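Local coordinates for putative host cell surface-exposed lipoprotein (Streptococcus phage TP-J34, PDB 4EQQ) that probably protects the host cell from superinfection by other phages, acting as a surface lipoprotein ectodomain that targets the phage tape measure protein, at residues A[11-14]-A[15-18]; A[17-20]-A[21-25]; A[37-41]-A[42-46]. All blocks are in the same frame, centred on the assembly; numbering follows the deposited sequence.

Interaction 1: residues A[11-14]-A[15-18]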
loop_
_atom_site.group_PDB
_atom_site.type_symbol
_atom_site.label_atom_id
_atom_site.label_comp_id
_atom_site.label_asym_id
_atom_site.label_seq_id
_atom_site.Cartn_x
_atom_site.Cartn_y
_atom_site.Cartn_z
ATOM N N VAL A 11 5.035 -29.542 -5.827
ATOM C CA VAL A 11 5.742 -28.414 -5.252
ATOM C C VAL A 11 5.772 -28.541 -3.721
ATOM O O VAL A 11 4.842 -29.117 -3.159
ATOM C CB VAL A 11 5.092 -27.141 -5.832
ATOM C CG1 VAL A 11 4.238 -26.367 -4.850
ATOM C CG2 VAL A 11 6.100 -26.291 -6.561
ATOM N N PRO A 12 6.825 -28.061 -3.017
ATOM C CA PRO A 12 6.829 -28.182 -1.554
ATOM C C PRO A 12 5.650 -27.438 -0.943
ATOM O O PRO A 12 5.137 -26.495 -1.552
ATOM C CB PRO A 12 8.156 -27.524 -1.155
ATOM C CG PRO A 12 8.997 -27.614 -2.359
ATOM C CD PRO A 12 8.052 -27.390 -3.490
ATOM N N LYS A 13 5.226 -27.867 0.260
ATOM C CA LYS A 13 4.133 -27.245 1.002
ATOM C C LYS A 13 4.373 -25.725 1.160
ATOM O O LYS A 13 3.458 -24.919 0.950
ATOM C CB LYS A 13 3.977 -27.951 2.360
ATOM C CG LYS A 13 3.107 -27.238 3.394
ATOM C CD LYS A 13 1.630 -27.235 3.061
ATOM C CE LYS A 13 0.736 -26.989 4.263
ATOM N NZ LYS A 13 1.416 -26.249 5.365
ATOM N N GLU A 14 5.624 -25.355 1.470
ATOM C CA GLU A 14 6.085 -23.978 1.613
ATOM C C GLU A 14 5.717 -23.113 0.406
ATOM O O GLU A 14 5.345 -21.965 0.600
ATOM C CB GLU A 14 7.609 -23.963 1.815
ATOM C CG GLU A 14 8.211 -22.583 2.037
ATOM C CD GLU A 14 9.710 -22.453 1.836
ATOM O OE1 GLU A 14 10.241 -21.338 2.049
ATOM O OE2 GLU A 14 10.356 -23.460 1.464
ATOM N N TYR A 15 5.842 -23.654 -0.828
ATOM C CA TYR A 15 5.520 -22.906 -2.047
ATOM C C TYR A 15 4.005 -22.638 -2.107
ATOM O O TYR A 15 3.595 -21.557 -2.534
ATOM C CB TYR A 15 5.959 -23.681 -3.300
ATOM C CG TYR A 15 7.442 -23.702 -3.633
ATOM C CD1 TYR A 15 8.401 -23.765 -2.626
ATOM C CD2 TYR A 15 7.873 -23.845 -4.945
ATOM C CE1 TYR A 15 9.760 -23.866 -2.926
ATOM C CE2 TYR A 15 9.231 -23.942 -5.258
ATOM C CZ TYR A 15 10.172 -23.929 -4.246
ATOM O OH TYR A 15 11.508 -24.055 -4.552
ATOM N N ARG A 16 3.186 -23.623 -1.680
ATOM C CA ARG A 16 1.714 -23.498 -1.680
ATOM C C ARG A 16 1.282 -22.487 -0.623
ATOM O O ARG A 16 0.387 -21.688 -0.874
ATOM C CB ARG A 16 1.030 -24.868 -1.463
ATOM C CG ARG A 16 1.270 -25.846 -2.617
ATOM C CD ARG A 16 0.336 -27.051 -2.577
ATOM N NE ARG A 16 0.678 -27.937 -1.473
ATOM C CZ ARG A 16 1.532 -28.952 -1.565
ATOM N NH1 ARG A 16 1.815 -29.683 -0.498
ATOM N NH2 ARG A 16 2.108 -29.244 -2.728
ATOM N N THR A 17 1.956 -22.484 0.532
ATOM C CA THR A 17 1.682 -21.512 1.594
ATOM C C THR A 17 2.106 -20.107 1.112
ATOM O O THR A 17 1.409 -19.124 1.392
ATOM C CB THR A 17 2.333 -21.979 2.921
ATOM O OG1 THR A 17 1.864 -23.300 3.187
ATOM C CG2 THR A 17 1.923 -21.126 4.113
ATOM N N ALA A 18 3.251 -20.012 0.386
ATOM C CA ALA A 18 3.716 -18.736 -0.158
ATOM C C ALA A 18 2.706 -18.186 -1.181
ATOM O O ALA A 18 2.458 -16.985 -1.183
ATOM C CB ALA A 18 5.100 -18.883 -0.783
#
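Pro12 packs its CD over one face of the Tyr15 ring where helix 13-28 begins, with Pro12 at the N-cap position. Helix 13-28 is the first helix of a chain with a helix-turn-helix (HTH) fold. CD of Pro12 sits 3.7 Å from the centroid of the Tyr15 ring and only 9° off its normal, a CH-pi contact. CG of Pro12 follows on the CD1 and CE1 side. The ring comes back to the proline because Tyr15 CG stands beside its own backbone N (chi1 -76°). The Val11 side chain crosses that of Tyr15 at about a right angle, and its CG2 comes obliquely to Tyr15 CD2 at 3.4 Å. Its CG1 rests on Tyr15 CB and slides past Arg16 CG. Tyr53 of helix 48-57 also touches both Val11 and the Tyr15 ring.

Arg16 turns back the same way, and a bend at chi3 folds its guanidinium over the first turn. One face looks towards Lys13 N and Pro12 O. NH2 reaches to 2.8 Å from Val11 O, and Phe8 O accepts a weak hydrogen bond from the same nitrogen.

The Glu14 chain is extended, and its OE1 hydrogen-bonds to Ser47 N, joining the helix start to the loop before helix 48-57. At the helix start Pro12 O receives weak bonds from Tyr15 N and Arg16 N. Regular helical bonding follows, with Ala18 N donating to Glu14 O at 2.9 Å. Lys13 O receives the amide of Thr17 at 2.9 Å, and the hydroxyl OG1 of Thr17 lies 3.2 Å from the same oxygen.

Interaction 2: residues A[17-20]-A[21-25]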
loop_
_atom_site.group_PDB
_atom_site.type_symbol
_atom_site.label_atom_id
_atom_site.label_comp_id
_atom_site.label_asym_id
_atom_site.label_seq_id
_atom_site.Cartn_x
_atom_site.Cartn_y
_atom_site.Cartn_z
ATOM N N THR A 17 1.956 -22.484 0.532
ATOM C CA THR A 17 1.682 -21.512 1.594
ATOM C C THR A 17 2.106 -20.107 1.112
ATOM O O THR A 17 1.409 -19.124 1.392
ATOM C CB THR A 17 2.333 -21.979 2.921
ATOM O OG1 THR A 17 1.864 -23.300 3.187
ATOM C CG2 THR A 17 1.923 -21.126 4.113
ATOM N N ALA A 18 3.251 -20.012 0.386
ATOM C CA ALA A 18 3.716 -18.736 -0.158
ATOM C C ALA A 18 2.706 -18.186 -1.181
ATOM O O ALA A 18 2.458 -16.985 -1.183
ATOM C CB ALA A 18 5.100 -18.883 -0.783
ATOM N N VAL A 19 2.099 -19.066 -2.020
ATOM C CA VAL A 19 1.076 -18.687 -3.010
ATOM C C VAL A 19 -0.154 -18.082 -2.285
ATOM O O VAL A 19 -0.679 -17.043 -2.692
ATOM C CB VAL A 19 0.691 -19.889 -3.924
ATOM C CG1 VAL A 19 -0.672 -19.668 -4.598
ATOM C CG2 VAL A 19 1.783 -20.148 -4.976
ATOM N N SER A 20 -0.581 -18.733 -1.202
ATOM C CA SER A 20 -1.715 -18.279 -0.381
ATOM C C SER A 20 -1.412 -16.874 0.195
ATOM O O SER A 20 -2.255 -15.972 0.138
ATOM C CB SER A 20 -1.951 -19.280 0.754
ATOM O OG SER A 20 -3.009 -18.812 1.570
ATOM N N LYS A 21 -0.191 -16.693 0.717
ATOM C CA LYS A 21 0.259 -15.422 1.275
ATOM C C LYS A 21 0.358 -14.338 0.170
ATOM O O LYS A 21 -0.095 -13.219 0.382
ATOM C CB LYS A 21 1.600 -15.616 2.011
ATOM C CG LYS A 21 2.116 -14.401 2.778
ATOM C CD LYS A 21 1.104 -13.780 3.783
ATOM C CE LYS A 21 0.867 -14.622 5.014
ATOM N NZ LYS A 21 0.146 -13.863 6.070
ATOM N N ALA A 22 0.895 -14.694 -1.020
ATOM C CA ALA A 22 1.019 -13.775 -2.161
ATOM C C ALA A 22 -0.365 -13.232 -2.577
ATOM O O ALA A 22 -0.505 -12.030 -2.812
ATOM C CB ALA A 22 1.691 -14.475 -3.337
ATOM N N LYS A 23 -1.385 -14.122 -2.632
ATOM C CA LYS A 23 -2.773 -13.771 -2.960
ATOM C C LYS A 23 -3.349 -12.781 -1.947
ATOM O O LYS A 23 -4.070 -11.873 -2.324
ATOM C CB LYS A 23 -3.646 -15.023 -2.992
ATOM C CG LYS A 23 -3.437 -15.880 -4.213
ATOM C CD LYS A 23 -4.235 -17.187 -4.120
ATOM C CE LYS A 23 -4.082 -18.030 -5.367
ATOM N NZ LYS A 23 -4.824 -17.437 -6.502
ATOM N N GLN A 24 -3.041 -12.976 -0.662
ATOM C CA GLN A 24 -3.465 -12.098 0.439
ATOM C C GLN A 24 -2.870 -10.695 0.241
ATOM O O GLN A 24 -3.600 -9.707 0.248
ATOM C CB GLN A 24 -2.961 -12.698 1.752
ATOM C CG GLN A 24 -3.826 -12.483 2.947
ATOM C CD GLN A 24 -3.397 -13.455 4.021
ATOM O OE1 GLN A 24 -3.694 -14.656 3.971
ATOM N NE2 GLN A 24 -2.607 -12.980 4.965
ATOM N N TYR A 25 -1.557 -10.616 -0.005
ATOM C CA TYR A 25 -0.882 -9.344 -0.258
ATOM C C TYR A 25 -1.442 -8.614 -1.465
ATOM O O TYR A 25 -1.707 -7.420 -1.367
ATOM C CB TYR A 25 0.628 -9.541 -0.445
ATOM C CG TYR A 25 1.374 -9.787 0.836
ATOM C CD1 TYR A 25 1.280 -8.897 1.906
ATOM C CD2 TYR A 25 2.254 -10.860 0.954
ATOM C CE1 TYR A 25 1.988 -9.109 3.087
ATOM C CE2 TYR A 25 3.004 -11.052 2.110
ATOM C CZ TYR A 25 2.859 -10.182 3.178
ATOM O OH TYR A 25 3.592 -10.377 4.311
#
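Val19 and Lys23 meet one turn apart on helix 13-28 and run side by side in the same direction. The apolar contact is slight: CG1 of Val19 touches CE of Lys23 at 3.9 Å. Val19 offers this methyl because CG1 stands opposite its backbone N (chi1 160°). The lysine stem is straight until a bend at chi4. Its CG passes 3.4 Å from Val19 O, and its NZ ends in a hydrogen bond to Ser58 O. The methyl of Ala22 lies 3.4 Å from Ala18 O.

Backbone hydrogen bonds form the polar part. Each carbonyl from Thr17 to Ser20 accepts the amide four residues on, as in a regular alpha helix. The shortest runs from Ala22 N to Ala18 O at 2.8 Å. The longest, from Gln24 N to Ser20 O, measures 3.2 Å.

Other side-chain contacts face outward. Ala18 packs on Ala54 and Val19 on Tyr53, both of helix 48-57. Ala22 meets Leu36 and Lys21 meets Leu40, both of helix 33-42. The middle of helix 13-28 thus packs against both of the helices that follow it.

Interaction 3: residues A[37-41]-A[42-46]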
loop_
_atom_site.group_PDB
_atom_site.type_symbol
_atom_site.label_atom_id
_atom_site.label_comp_id
_atom_site.label_asym_id
_atom_site.label_seq_id
_atom_site.Cartn_x
_atom_site.Cartn_y
_atom_site.Cartn_z
ATOM N N ARG A 37 7.895 -10.066 -4.317
ATOM C CA ARG A 37 9.018 -10.997 -4.249
ATOM C C ARG A 37 9.870 -10.715 -3.013
ATOM O O ARG A 37 10.253 -11.643 -2.288
ATOM C CB ARG A 37 9.881 -10.880 -5.527
ATOM C CG ARG A 37 10.879 -12.023 -5.702
ATOM C CD ARG A 37 12.000 -11.672 -6.691
ATOM N NE ARG A 37 11.489 -11.323 -8.020
ATOM C CZ ARG A 37 11.088 -12.202 -8.932
ATOM N NH1 ARG A 37 11.119 -13.503 -8.670
ATOM N NH2 ARG A 37 10.617 -11.786 -10.096
ATOM N N SER A 38 10.183 -9.423 -2.805
ATOM C CA SER A 38 10.962 -8.914 -1.684
ATOM C C SER A 38 10.176 -9.091 -0.362
ATOM O O SER A 38 10.740 -9.566 0.616
ATOM C CB SER A 38 11.326 -7.456 -1.925
ATOM O OG SER A 38 11.984 -6.914 -0.790
ATOM N N GLN A 39 8.867 -8.769 -0.352
ATOM C CA GLN A 39 8.012 -8.921 0.830
ATOM C C GLN A 39 8.016 -10.369 1.375
ATOM O O GLN A 39 8.183 -10.568 2.582
ATOM C CB GLN A 39 6.572 -8.492 0.505
ATOM C CG GLN A 39 5.595 -8.645 1.680
ATOM C CD GLN A 39 5.770 -7.605 2.768
ATOM O OE1 GLN A 39 6.323 -6.531 2.552
ATOM N NE2 GLN A 39 5.269 -7.888 3.963
ATOM N N LEU A 40 7.806 -11.367 0.485
ATOM C CA LEU A 40 7.755 -12.781 0.882
ATOM C C LEU A 40 9.048 -13.268 1.535
ATOM O O LEU A 40 9.003 -14.087 2.453
ATOM C CB LEU A 40 7.345 -13.693 -0.289
ATOM C CG LEU A 40 5.917 -13.507 -0.833
ATOM C CD1 LEU A 40 5.771 -14.166 -2.203
ATOM C CD2 LEU A 40 4.828 -14.045 0.152
ATOM N N VAL A 41 10.186 -12.767 1.063
ATOM C CA VAL A 41 11.500 -13.118 1.620
ATOM C C VAL A 41 11.772 -12.299 2.903
ATOM O O VAL A 41 12.056 -12.870 3.943
ATOM C CB VAL A 41 12.634 -12.937 0.567
ATOM C CG1 VAL A 41 14.024 -13.088 1.198
ATOM C CG2 VAL A 41 12.474 -13.915 -0.592
ATOM N N SER A 42 11.680 -10.970 2.814
ATOM C CA SER A 42 12.022 -10.051 3.898
ATOM C C SER A 42 11.095 -10.117 5.118
ATOM O O SER A 42 11.576 -10.076 6.252
ATOM C CB SER A 42 12.139 -8.626 3.357
ATOM O OG SER A 42 12.660 -7.738 4.326
ATOM N N PHE A 43 9.786 -10.193 4.904
ATOM C CA PHE A 43 8.855 -10.251 6.030
ATOM C C PHE A 43 8.479 -11.672 6.440
ATOM O O PHE A 43 8.607 -12.023 7.610
ATOM C CB PHE A 43 7.592 -9.416 5.760
ATOM C CG PHE A 43 6.651 -9.344 6.951
ATOM C CD1 PHE A 43 6.899 -8.472 8.002
ATOM C CD2 PHE A 43 5.550 -10.188 7.041
ATOM C CE1 PHE A 43 6.052 -8.437 9.118
ATOM C CE2 PHE A 43 4.704 -10.151 8.154
ATOM C CZ PHE A 43 4.953 -9.265 9.177
ATOM N N ASP A 44 7.955 -12.463 5.497
ATOM C CA ASP A 44 7.453 -13.810 5.773
ATOM C C ASP A 44 8.545 -14.855 5.902
ATOM O O ASP A 44 8.273 -15.960 6.362
ATOM C CB ASP A 44 6.417 -14.212 4.726
ATOM C CG ASP A 44 5.253 -13.255 4.690
ATOM O OD1 ASP A 44 4.332 -13.420 5.507
ATOM O OD2 ASP A 44 5.335 -12.259 3.950
ATOM N N LYS A 45 9.773 -14.517 5.476
ATOM C CA LYS A 45 10.941 -15.392 5.580
ATOM C C LYS A 45 10.868 -16.648 4.711
ATOM O O LYS A 45 11.432 -17.678 5.064
ATOM C CB LYS A 45 11.357 -15.683 7.063
ATOM C CG LYS A 45 11.433 -14.444 7.978
ATOM C CD LYS A 45 12.504 -13.464 7.531
ATOM C CE LYS A 45 12.622 -12.289 8.472
ATOM N NZ LYS A 45 13.550 -11.241 7.936
ATOM N N TYR A 46 10.190 -16.556 3.555
ATOM C CA TYR A 46 10.192 -17.649 2.585
ATOM C C TYR A 46 11.568 -17.654 1.923
ATOM O O TYR A 46 12.237 -16.615 1.893
ATOM C CB TYR A 46 9.108 -17.435 1.512
ATOM C CG TYR A 46 7.744 -17.844 2.016
ATOM C CD1 TYR A 46 7.420 -19.185 2.194
ATOM C CD2 TYR A 46 6.803 -16.890 2.391
ATOM C CE1 TYR A 46 6.188 -19.569 2.710
ATOM C CE2 TYR A 46 5.558 -17.260 2.893
ATOM C CZ TYR A 46 5.264 -18.603 3.069
ATOM O OH TYR A 46 4.055 -18.994 3.565
#
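Ser38 O accepts the amide of Ser42 at 2.8 Å, a regular helical bond near the end of helix 33-42. The hydroxyls of both serines bond to Asp75 of the second subunit.

A bend at chi2 (74°) brings the Gln39 amide alongside Phe43, the two pointing the same way with planes 27° apart. NE2 lies 3.3 Å from Phe43 CB and 3.6 Å from Phe43 CG, at an oblique approach to the ring. This NE2 is bonded to Tyr25 OH, which also bonds to Asp44 OD2. Gln39 O takes the amide of Phe43 at 2.8 Å and, weakly, that of Asp44.

Leu40 O is reached by Tyr46 N at 3.0 Å and lies near the plane of the Tyr46 ring, at its edge. CD2 of Leu40 packs on CD2 of Tyr46 at 4.1 Å.

Val41 O receives a weak bond from Lys45 N. Val41 CA also makes a 3.6 Å C-H...O contact with Tyr46 O. The Lys45 chain folds back so that NZ bonds to Ser42 O.

Lys45, with positive phi (67°), is where the chain leaves the helical path. The nested Tyr46-Leu40 and weak Lys45-Val41 bonds form a Schellman-like C-cap, each one residue longer than classically.

In the fold
From the N terminus, interaction 1 starts helix 13-28 and interaction 2 carries it on. The two overlap at Thr17 and Ala18, and neither closes a loop. Interaction 3 follows separately in the chain, where helix 33-42 ends and turns towards helix 48-57. None of the three nests inside or crosses another. Space brings them together: Tyr46 of interaction 3 packs by CE1 on Glu14 O and by its hydroxyl on Thr17 CG2. Further along, the Tyr25 hydroxyl of interaction 2 probably hydrogen-bonds to Gln39 NE2 and Asp44 OD2. The 42-46 turn therefore folds back onto helix 13-28, linking the first two helices within one family region.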